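Local coordinates for protein deoxyribodipyrimidine photo-lyase (Oryza sativa Japonica Group, PDB 3UMV) that uses light and a bound FAD to split cyclobutane pyrimidine dimers in UV-damaged DNA, restoring the two separate pyrimidines, at residues A75-P80 / G116-I121; P80-A85 / L140-E145; Y287-H292 / G428-G433. All blocks are in the same frame, centred on the assembly; numbering follows the deposited sequence.

In the fold
From the N terminus, the chain runs through the photolyase alpha/beta domain, leaves strand 70-75 and forms the long loop that ends at helix 87-106. Contact 1 pairs the start of this loop with 116-121, where strand 111-114 passes into helix 120-127. Contact 2 takes up the loop at P80, the shared residue, and closes on 140-145 at the start of helix 141-157. The two loops therefore cross rather than nest, and F77 touches both L82 and P142. Contact 3 follows in series: 287-292 and 428-433 enclose a mainly helical region around FAD. R429 reaches back to the carbonyl of L82, tying the helical FAD-binding part to the alpha/beta domain.

Contact 1 of 3, residues A75-P80 / G116-I121; sequences ALFPRP and GGPAEI. With URE (urea), chain M; EDO (1,2-ethanediol), chain H.
A75 and F77 meet G117 and P118 where two neighbouring parallel strands, 70-75 and 111-114, give way to loops at the edge of the Rossmann-like alpha/beta domain of photolyases. A75 is small enough to sit under the turn: its CB points at the other segment, lies 3.8 Å from G117 O, and meets I121 CG1 at 4.0 Å. W43 of strand 40-44 touches A75, P118 and I121, extending this apolar patch into the sheet.

F77 starts the other way, with CB directed away from 116-121. Its CG stands anti to the carbonyl carbon (chi1 -69°), and the ring swings back until P118 CD is 4.3 Å above its plane, over the centre. The two side chains cross at about a right angle, and P118 CG is the atom nearest to F77 CE1. A146 of helix 141-157 touches both F77 and P118.

Further along, P78 leans on the backbone of the turn, its CG 3.5 Å from G116 O. G117 suits its place because, at its backbone angles, a CB would jam against the G116 carbonyl, be crowded by P118 CD and come tight against P78 CD. G117 opens a type I turn that runs to E120, which folds back so that OE1 accepts a weak hydrogen bond from G116 N.

L76 turns to another partner. With CG trans to its backbone N (chi1 -173°), it directs its CD1 branch to a bound urea, and CD1 comes within 3.3 Å of urea N1. Urea N1 also lies at the edge of the F77 ring, near its plane. Beyond P78, an ethanediol, probably from the crystallisation liquor, donates a hydrogen bond from its O2 to R79 O, 2.8 Å long.

Contact 2 of 3, residues P80-A85 / L140-E145; sequences PFLLSA and LRPVRE
L82 extends CG opposite its backbone N (chi1 -175°), whereas L83 turns CG opposite its carbonyl carbon (chi1 -69°), and the two side chains converge on P142 from adjacent positions. L82 CD1 rests 3.9 Å from P142 CB, approaching from the side of one ring face, while L83 CD2 meets the rim of the pyrrolidine, 3.8 Å from P142 CG; each side chain crosses the proline at about a right angle. The other branch of L83 goes to L140, where the CD1 methyls of L83 and L140 meet tip to tip at 3.7 Å.

Proline fits the first turn of helix 141-157, where its missing N-H costs no helical bond and its ring offers a rigid apolar surface. L140 is the N-cap, and its carbonyl receives R144 N, with a weaker bond from V143 N. The branched leucines give this side of the helix start an apolar cover.

Around the contact, R141 forms a salt bridge to D338, and L82 touches the bound urea. The loop after strand 70-75 thus lies against the start of helix 141-157, with L82 O accepting from R429 NH1 and both L83 and L140 touching Y434 of helix 431-442.

Contact 3 of 3, residues Y287-H292 / G428-G433; sequences YLHFGH and GRDPSG. With FAD (flavin-adenine dinucleotide), chain I.
H289 packs its imidazole against the backbone of G428 and R429 close to the FAD. NE2 donates to R429 O (3.2 Å, N-H...O angle 156°): the carbonyl oxygen lies near the ring plane, while the donor stands above the plane of the carbonyl. G428 O sits over one face of the ring, 3.0 Å from NE2 but too poorly angled to bond. Within its own segment, H289 ND1 also lies over the centre of the F290 ring. The flavin side is equally firm: D430, the N-cap of helix 431-442, accepts from S432 N through OD1, and glycine suits 433, since a CB would clash with flavin O4.

Looser is the approach of R429 NH2 to F290 CZ, at 4.0 Å; this guanidinium is held elsewhere, by L82 O. The hydrated side has a water that donates to both H289 O and D430 OD2.

With an alanine in place of H289, R429 O would probably lose this donor and a gap open beside the G428-R429 backbone. Carrying its proton on NE2, H289 can hold the R429 carbonyl, which ties helix 285-290 to the flavin-lining segment and probably helps to position it.

Contact 1 of 3, residues A75-P80 / G116-I121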
loop_
_atom_site.group_PDB
_atom_site.type_symbol
_atom_site.label_atom_id
_atom_site.label_comp_id
_atom_site.label_asym_id
_atom_site.label_seq_id
_atom_site.Cartn_x
_atom_site.Cartn_y
_atom_site.Cartn_z
ATOM N N ALA A 75 1.910 -8.908 14.152
ATOM C CA ALA A 75 0.739 -8.591 14.983
ATOM C C ALA A 75 -0.441 -8.154 14.130
ATOM O O ALA A 75 -0.357 -7.159 13.407
ATOM C CB ALA A 75 1.075 -7.507 16.006
ATOM N N LEU A 76 -1.538 -8.904 14.201
ATOM C CA LEU A 76 -2.786 -8.486 13.570
ATOM C C LEU A 76 -3.524 -7.517 14.499
ATOM O O LEU A 76 -3.779 -7.849 15.652
ATOM C CB LEU A 76 -3.672 -9.702 13.299
ATOM C CG LEU A 76 -4.940 -9.391 12.492
ATOM C CD1 LEU A 76 -4.573 -9.003 11.045
ATOM C CD2 LEU A 76 -5.916 -10.561 12.511
ATOM N N PHE A 77 -3.856 -6.320 14.023
ATOM C CA PHE A 77 -4.684 -5.431 14.840
ATOM C C PHE A 77 -6.057 -6.079 14.991
ATOM O O PHE A 77 -6.656 -6.518 14.015
ATOM C CB PHE A 77 -4.825 -4.049 14.207
ATOM C CG PHE A 77 -3.553 -3.241 14.207
ATOM C CD1 PHE A 77 -3.473 -2.049 14.908
ATOM C CD2 PHE A 77 -2.446 -3.668 13.503
ATOM C CE1 PHE A 77 -2.303 -1.301 14.908
ATOM C CE2 PHE A 77 -1.271 -2.929 13.507
ATOM C CZ PHE A 77 -1.204 -1.743 14.209
ATOM N N PRO A 78 -6.566 -6.149 16.222
ATOM C CA PRO A 78 -7.868 -6.792 16.430
ATOM C C PRO A 78 -9.043 -5.907 15.973
ATOM O O PRO A 78 -8.851 -4.722 15.700
ATOM C CB PRO A 78 -7.912 -6.983 17.954
ATOM C CG PRO A 78 -7.096 -5.845 18.476
ATOM C CD PRO A 78 -5.953 -5.706 17.482
ATOM N N ARG A 79 -10.233 -6.495 15.888
ATOM C CA ARG A 79 -11.455 -5.767 15.547
ATOM C C ARG A 79 -11.472 -4.416 16.269
ATOM O O ARG A 79 -11.213 -4.352 17.469
ATOM C CB ARG A 79 -12.666 -6.617 15.942
ATOM C CG ARG A 79 -14.021 -6.003 15.634
ATOM C CD ARG A 79 -15.127 -6.845 16.258
ATOM N NE ARG A 79 -14.931 -6.962 17.703
ATOM C CZ ARG A 79 -15.406 -7.955 18.452
ATOM N NH1 ARG A 79 -15.167 -7.970 19.759
ATOM N NH2 ARG A 79 -16.112 -8.935 17.896
ATOM N N PRO A 80 -11.790 -3.324 15.551
ATOM C CA PRO A 80 -12.293 -3.199 14.179
ATOM C C PRO A 80 -11.220 -3.297 13.086
ATOM O O PRO A 80 -11.532 -3.005 11.929
ATOM C CB PRO A 80 -12.893 -1.793 14.174
ATOM C CG PRO A 80 -12.007 -1.043 15.101
ATOM C CD PRO A 80 -11.718 -2.010 16.217
ATOM N N GLY A 116 -3.875 -10.497 19.148
ATOM C CA GLY A 116 -4.366 -9.602 20.183
ATOM C C GLY A 116 -3.987 -8.148 19.967
ATOM O O GLY A 116 -4.621 -7.253 20.518
ATOM N N GLY A 117 -2.958 -7.905 19.163
ATOM C CA GLY A 117 -2.538 -6.547 18.867
ATOM C C GLY A 117 -1.049 -6.364 19.074
ATOM O O GLY A 117 -0.373 -7.281 19.547
ATOM N N PRO A 118 -0.530 -5.182 18.712
ATOM C CA PRO A 118 0.900 -4.870 18.810
ATOM C C PRO A 118 1.491 -4.949 20.229
ATOM O O PRO A 118 2.700 -5.110 20.341
ATOM C CB PRO A 118 0.997 -3.439 18.258
ATOM C CG PRO A 118 -0.407 -2.913 18.250
ATOM C CD PRO A 118 -1.284 -4.105 18.051
ATOM N N ALA A 119 0.679 -4.836 21.277
ATOM C CA ALA A 119 1.203 -4.940 22.647
ATOM C C ALA A 119 1.857 -6.300 22.920
ATOM O O ALA A 119 2.676 -6.443 23.832
ATOM C CB ALA A 119 0.104 -4.658 23.666
ATOM N N GLU A 120 1.492 -7.298 22.125
ATOM C CA GLU A 120 2.087 -8.624 22.239
ATOM C C GLU A 120 3.553 -8.634 21.782
ATOM O O GLU A 120 4.326 -9.513 22.164
ATOM C CB GLU A 120 1.253 -9.641 21.455
ATOM C CG GLU A 120 -0.107 -9.913 22.098
ATOM C CD GLU A 120 -1.033 -10.747 21.227
ATOM O OE1 GLU A 120 -1.404 -10.275 20.131
ATOM O OE2 GLU A 120 -1.397 -11.871 21.639
ATOM N N ILE A 121 3.928 -7.645 20.974
ATOM C CA ILE A 121 5.280 -7.556 20.416
ATOM C C ILE A 121 6.304 -7.281 21.525
ATOM O O ILE A 121 7.269 -8.037 21.690
ATOM C CB ILE A 121 5.353 -6.483 19.302
ATOM C CG1 ILE A 121 4.475 -6.896 18.117
ATOM C CG2 ILE A 121 6.798 -6.222 18.859
ATOM C CD1 ILE A 121 4.953 -8.150 17.399
HETATM C C URE M . -2.570 -5.659 10.472
HETATM O O URE M . -1.395 -5.567 10.840
HETATM N N1 URE M . -3.504 -5.944 11.342
HETATM N N2 URE M . -2.911 -5.442 9.223
HETATM C C1 EDO H . -11.354 -8.353 19.192
HETATM O O1 EDO H . -10.675 -9.552 19.166
HETATM C C2 EDO H . -10.883 -7.302 19.929
HETATM O O2 EDO H . -11.364 -6.028 19.710
#

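Contact 2 of 3, residues P80-A85 / L140-E145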
loop_
_atom_site.group_PDB
_atom_site.type_symbol
_atom_site.label_atom_id
_atom_site.label_comp_id
_atom_site.label_asym_id
_atom_site.label_seq_id
_atom_site.Cartn_x
_atom_site.Cartn_y
_atom_site.Cartn_z
ATOM N N PRO A 80 -11.790 -3.324 15.551
ATOM C CA PRO A 80 -12.293 -3.199 14.179
ATOM C C PRO A 80 -11.220 -3.297 13.086
ATOM O O PRO A 80 -11.532 -3.005 11.929
ATOM C CB PRO A 80 -12.893 -1.793 14.174
ATOM C CG PRO A 80 -12.007 -1.043 15.101
ATOM C CD PRO A 80 -11.718 -2.010 16.217
ATOM N N PHE A 81 -10.004 -3.692 13.454
ATOM C CA PHE A 81 -8.924 -3.987 12.503
ATOM C C PHE A 81 -8.221 -2.747 11.956
ATOM O O PHE A 81 -8.717 -1.635 12.078
ATOM C CB PHE A 81 -9.442 -4.872 11.356
ATOM C CG PHE A 81 -10.171 -6.104 11.838
ATOM C CD1 PHE A 81 -9.477 -7.131 12.452
ATOM C CD2 PHE A 81 -11.543 -6.226 11.683
ATOM C CE1 PHE A 81 -10.135 -8.268 12.912
ATOM C CE2 PHE A 81 -12.211 -7.361 12.138
ATOM C CZ PHE A 81 -11.504 -8.380 12.751
ATOM N N LEU A 82 -7.050 -2.945 11.357
ATOM C CA LEU A 82 -6.282 -1.823 10.819
ATOM C C LEU A 82 -7.092 -1.030 9.799
ATOM O O LEU A 82 -7.455 -1.541 8.730
ATOM C CB LEU A 82 -4.989 -2.317 10.185
ATOM C CG LEU A 82 -4.076 -1.180 9.704
ATOM C CD1 LEU A 82 -3.764 -0.263 10.892
ATOM C CD2 LEU A 82 -2.817 -1.752 9.079
ATOM N N LEU A 83 -7.360 0.226 10.129
ATOM C CA LEU A 83 -8.125 1.127 9.267
ATOM C C LEU A 83 -9.420 0.493 8.751
ATOM O O LEU A 83 -9.802 0.684 7.597
ATOM C CB LEU A 83 -7.253 1.639 8.108
ATOM C CG LEU A 83 -6.134 2.598 8.550
ATOM C CD1 LEU A 83 -5.087 2.798 7.469
ATOM C CD2 LEU A 83 -6.705 3.944 9.031
ATOM N N SER A 84 -10.087 -0.255 9.622
ATOM C CA SER A 84 -11.378 -0.864 9.302
ATOM C C SER A 84 -11.341 -1.841 8.119
ATOM O O SER A 84 -12.281 -1.894 7.321
ATOM C CB SER A 84 -12.443 0.215 9.071
ATOM O OG SER A 84 -12.532 1.084 10.188
ATOM N N ALA A 85 -10.269 -2.622 8.021
ATOM C CA ALA A 85 -10.216 -3.705 7.053
ATOM C C ALA A 85 -11.500 -4.531 7.123
ATOM O O ALA A 85 -12.041 -4.773 8.208
ATOM C CB ALA A 85 -9.004 -4.587 7.312
ATOM N N LEU A 140 1.549 5.600 7.706
ATOM C CA LEU A 140 0.151 5.738 8.121
ATOM C C LEU A 140 0.072 5.926 9.640
ATOM O O LEU A 140 0.774 5.246 10.397
ATOM C CB LEU A 140 -0.657 4.520 7.702
ATOM C CG LEU A 140 -0.756 4.351 6.179
ATOM C CD1 LEU A 140 -1.772 3.268 5.884
ATOM C CD2 LEU A 140 -1.141 5.682 5.481
ATOM N N ARG A 141 -0.793 6.824 10.097
ATOM C CA ARG A 141 -0.784 7.167 11.507
ATOM C C ARG A 141 -1.055 6.000 12.474
ATOM O O ARG A 141 -0.416 5.936 13.520
ATOM C CB ARG A 141 -1.631 8.418 11.823
ATOM C CG ARG A 141 -3.125 8.199 11.998
ATOM C CD ARG A 141 -3.838 9.528 12.288
ATOM N NE ARG A 141 -3.566 10.542 11.269
ATOM C CZ ARG A 141 -4.353 10.785 10.218
ATOM N NH1 ARG A 141 -5.483 10.099 10.043
ATOM N NH2 ARG A 141 -4.019 11.729 9.343
ATOM N N PRO A 142 -1.979 5.068 12.144
ATOM C CA PRO A 142 -2.151 4.027 13.172
ATOM C C PRO A 142 -0.934 3.122 13.339
ATOM O O PRO A 142 -0.714 2.570 14.431
ATOM C CB PRO A 142 -3.375 3.227 12.698
ATOM C CG PRO A 142 -3.664 3.687 11.319
ATOM C CD PRO A 142 -3.009 5.009 11.088
ATOM N N VAL A 143 -0.157 2.964 12.273
ATOM C CA VAL A 143 1.049 2.147 12.336
ATOM C C VAL A 143 2.173 2.853 13.094
ATOM O O VAL A 143 2.806 2.267 13.970
ATOM C CB VAL A 143 1.533 1.782 10.940
ATOM C CG1 VAL A 143 2.800 0.966 11.046
ATOM C CG2 VAL A 143 0.435 1.037 10.194
ATOM N N ARG A 144 2.425 4.110 12.726
ATOM C CA ARG A 144 3.388 4.951 13.416
ATOM C C ARG A 144 3.066 5.039 14.902
ATOM O O ARG A 144 3.968 4.977 15.723
ATOM C CB ARG A 144 3.437 6.371 12.814
ATOM C CG ARG A 144 3.931 6.443 11.389
ATOM C CD ARG A 144 4.105 7.895 10.921
ATOM N NE ARG A 144 5.244 8.574 11.549
ATOM C CZ ARG A 144 5.737 9.737 11.122
ATOM N NH1 ARG A 144 5.195 10.346 10.089
ATOM N NH2 ARG A 144 6.769 10.301 11.731
ATOM N N GLU A 145 1.790 5.168 15.248
ATOM C CA GLU A 145 1.414 5.281 16.654
ATOM C C GLU A 145 1.644 3.966 17.384
ATOM O O GLU A 145 2.072 3.956 18.539
ATOM C CB GLU A 145 -0.042 5.720 16.787
ATOM C CG GLU A 145 -0.269 7.151 16.328
ATOM C CD GLU A 145 -1.739 7.517 16.213
ATOM O OE1 GLU A 145 -2.027 8.667 15.821
ATOM O OE2 GLU A 145 -2.604 6.661 16.508
#

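Contact 3 of 3, residues Y287-H292 / G428-G433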
loop_
_atom_site.group_PDB
_atom_site.type_symbol
_atom_site.label_atom_id
_atom_site.label_comp_id
_atom_site.label_asym_id
_atom_site.label_seq_id
_atom_site.Cartn_x
_atom_site.Cartn_y
_atom_site.Cartn_z
ATOM N N TYR A 287 -0.556 -6.895 -4.385
ATOM C CA TYR A 287 0.686 -7.442 -3.863
ATOM C C TYR A 287 1.613 -6.390 -3.240
ATOM O O TYR A 287 2.192 -6.615 -2.185
ATOM C CB TYR A 287 1.396 -8.190 -4.985
ATOM C CG TYR A 287 0.544 -9.298 -5.568
ATOM C CD1 TYR A 287 0.104 -9.254 -6.895
ATOM C CD2 TYR A 287 0.213 -10.409 -4.810
ATOM C CE1 TYR A 287 -0.681 -10.282 -7.426
ATOM C CE2 TYR A 287 -0.560 -11.431 -5.334
ATOM C CZ TYR A 287 -0.990 -11.374 -6.638
ATOM O OH TYR A 287 -1.748 -12.409 -7.139
ATOM N N LEU A 288 1.731 -5.235 -3.881
ATOM C CA LEU A 288 2.589 -4.172 -3.380
ATOM C C LEU A 288 2.020 -3.609 -2.086
ATOM O O LEU A 288 2.768 -3.317 -1.146
ATOM C CB LEU A 288 2.719 -3.058 -4.432
ATOM C CG LEU A 288 3.550 -3.429 -5.667
ATOM C CD1 LEU A 288 3.493 -2.304 -6.686
ATOM C CD2 LEU A 288 4.983 -3.743 -5.308
ATOM N N HIS A 289 0.693 -3.476 -2.017
ATOM C CA HIS A 289 0.100 -2.966 -0.792
ATOM C C HIS A 289 0.432 -3.795 0.455
ATOM O O HIS A 289 0.763 -3.246 1.512
ATOM C CB HIS A 289 -1.416 -2.845 -0.884
ATOM C CG HIS A 289 -2.021 -2.456 0.418
ATOM N ND1 HIS A 289 -2.595 -3.369 1.278
ATOM C CD2 HIS A 289 -2.033 -1.269 1.064
ATOM C CE1 HIS A 289 -2.976 -2.747 2.381
ATOM N NE2 HIS A 289 -2.648 -1.471 2.272
ATOM N N PHE A 290 0.323 -5.111 0.326
ATOM C CA PHE A 290 0.557 -6.009 1.441
ATOM C C PHE A 290 2.036 -6.381 1.530
ATOM O O PHE A 290 2.441 -7.115 2.420
ATOM C CB PHE A 290 -0.312 -7.260 1.297
ATOM C CG PHE A 290 -1.774 -7.002 1.514
ATOM C CD1 PHE A 290 -2.265 -6.793 2.791
ATOM C CD2 PHE A 290 -2.656 -6.955 0.441
ATOM C CE1 PHE A 290 -3.615 -6.551 3.001
ATOM C CE2 PHE A 290 -4.008 -6.716 0.641
ATOM C CZ PHE A 290 -4.492 -6.521 1.926
ATOM N N GLY A 291 2.841 -5.855 0.616
ATOM C CA GLY A 291 4.256 -6.188 0.593
ATOM C C GLY A 291 4.548 -7.639 0.250
ATOM O O GLY A 291 5.611 -8.160 0.626
ATOM N N HIS A 292 3.646 -8.295 -0.480
ATOM C CA HIS A 292 3.905 -9.663 -0.957
ATOM C C HIS A 292 5.040 -9.675 -1.970
ATOM O O HIS A 292 5.699 -10.706 -2.188
ATOM C CB HIS A 292 2.679 -10.267 -1.637
ATOM C CG HIS A 292 1.511 -10.476 -0.731
ATOM N ND1 HIS A 292 1.625 -10.566 0.641
ATOM C CD2 HIS A 292 0.198 -10.638 -1.013
ATOM C CE1 HIS A 292 0.427 -10.737 1.164
ATOM N NE2 HIS A 292 -0.454 -10.809 0.182
ATOM N N GLY A 428 -6.380 -0.680 -0.942
ATOM C CA GLY A 428 -6.746 0.510 -0.191
ATOM C C GLY A 428 -6.144 0.557 1.200
ATOM O O GLY A 428 -5.345 -0.309 1.558
ATOM N N ARG A 429 -6.523 1.567 1.983
ATOM C CA ARG A 429 -5.922 1.794 3.302
ATOM C C ARG A 429 -4.406 1.887 3.125
ATOM O O ARG A 429 -3.634 1.168 3.764
ATOM C CB ARG A 429 -6.320 0.677 4.292
ATOM C CG ARG A 429 -7.829 0.589 4.594
ATOM C CD ARG A 429 -8.214 -0.782 5.191
ATOM N NE ARG A 429 -7.579 -1.866 4.447
ATOM C CZ ARG A 429 -6.647 -2.679 4.946
ATOM N NH1 ARG A 429 -6.267 -2.579 6.225
ATOM N NH2 ARG A 429 -6.102 -3.610 4.169
ATOM N N ASP A 430 -4.003 2.813 2.255
ATOM C CA ASP A 430 -2.655 2.881 1.716
ATOM C C ASP A 430 -2.314 4.346 1.496
ATOM O O ASP A 430 -3.160 5.114 1.075
ATOM C CB ASP A 430 -2.631 2.167 0.349
ATOM C CG ASP A 430 -1.214 1.924 -0.168
ATOM O OD1 ASP A 430 -0.624 2.837 -0.788
ATOM O OD2 ASP A 430 -0.688 0.812 0.053
ATOM N N PRO A 431 -1.060 4.731 1.735
ATOM C CA PRO A 431 -0.669 6.109 1.421
ATOM C C PRO A 431 -1.134 6.549 0.023
ATOM O O PRO A 431 -1.587 7.677 -0.170
ATOM C CB PRO A 431 0.855 6.050 1.505
ATOM C CG PRO A 431 1.101 4.969 2.537
ATOM C CD PRO A 431 0.072 3.931 2.241
ATOM N N SER A 432 -1.015 5.659 -0.952
ATOM C CA SER A 432 -1.422 5.985 -2.312
ATOM C C SER A 432 -2.924 6.148 -2.489
ATOM O O SER A 432 -3.355 6.779 -3.435
ATOM C CB SER A 432 -0.898 4.952 -3.312
ATOM O OG SER A 432 0.524 4.917 -3.323
ATOM N N GLY A 433 -3.720 5.554 -1.603
ATOM C CA GLY A 433 -5.158 5.780 -1.609
ATOM C C GLY A 433 -5.515 7.162 -1.102
ATOM O O GLY A 433 -6.316 7.872 -1.718
HETATM P PA FAD I . -0.187 0.127 -12.767
HETATM O O1A FAD I . -0.576 1.163 -13.776
HETATM O O2A FAD I . 0.287 -1.173 -13.356
HETATM O O5B FAD I . 0.919 0.763 -11.802
HETATM C C5B FAD I . 1.944 -0.015 -11.221
HETATM C C4B FAD I . 2.230 0.479 -9.800
HETATM O O4B FAD I . 2.607 1.848 -9.779
HETATM C C3B FAD I . 0.999 0.410 -8.918
HETATM O O3B FAD I . 0.818 -0.880 -8.383
HETATM C C2B FAD I . 1.348 1.405 -7.851
HETATM O O2B FAD I . 2.296 0.837 -6.967
HETATM C C1B FAD I . 2.058 2.474 -8.640
HETATM N N9A FAD I . 1.126 3.543 -9.038
HETATM C C8A FAD I . 0.428 3.654 -10.211
HETATM N N7A FAD I . -0.295 4.797 -10.151
HETATM C C5A FAD I . -0.077 5.401 -8.950
HETATM C C6A FAD I . -0.538 6.577 -8.345
HETATM N N6A FAD I . -1.312 7.447 -8.991
HETATM N N1A FAD I . -0.102 6.914 -7.083
HETATM C C2A FAD I . 0.792 6.102 -6.424
HETATM N N3A FAD I . 1.242 4.943 -7.017
HETATM C C4A FAD I . 0.823 4.612 -8.259
HETATM N N1 FAD I . -3.258 3.110 -5.295
HETATM C C2 FAD I . -3.129 2.155 -4.329
HETATM O O2 FAD I . -2.122 1.448 -4.356
HETATM N N3 FAD I . -4.092 2.016 -3.344
HETATM C C4 FAD I . -5.210 2.830 -3.334
HETATM O O4 FAD I . -6.070 2.699 -2.457
HETATM C C4X FAD I . -5.326 3.807 -4.316
HETATM N N5 FAD I . -6.420 4.640 -4.369
HETATM C C5X FAD I . -6.508 5.618 -5.340
HETATM C C6 FAD I . -7.611 6.483 -5.366
HETATM C C7 FAD I . -7.705 7.471 -6.351
HETATM C C7M FAD I . -8.894 8.397 -6.347
HETATM C C8 FAD I . -6.696 7.578 -7.312
HETATM C C8M FAD I . -6.744 8.614 -8.395
HETATM C C9 FAD I . -5.618 6.709 -7.282
HETATM C C9A FAD I . -5.522 5.738 -6.303
HETATM N N10 FAD I . -4.445 4.875 -6.285
HETATM C C10 FAD I . -4.358 3.932 -5.290
HETATM C "C1'" FAD I . -3.332 4.956 -7.320
HETATM C "C2'" FAD I . -3.566 4.066 -8.581
HETATM O "O2'" FAD I . -4.867 4.199 -9.164
HETATM C "C3'" FAD I . -3.313 2.566 -8.344
HETATM O "O3'" FAD I . -2.063 2.400 -7.729
HETATM C "C4'" FAD I . -3.330 1.737 -9.630
HETATM O "O4'" FAD I . -4.583 1.878 -10.273
HETATM C "C5'" FAD I . -3.050 0.281 -9.262
HETATM O "O5'" FAD I . -3.287 -0.647 -10.293
HETATM P P FAD I . -2.039 -1.378 -10.990
HETATM O O1P FAD I . -1.121 -1.986 -9.947
HETATM O O2P FAD I . -2.550 -2.393 -11.980
HETATM O O3P FAD I . -1.435 -0.086 -11.742
HETATM O O HOH W 1 1.420 -0.394 1.893
#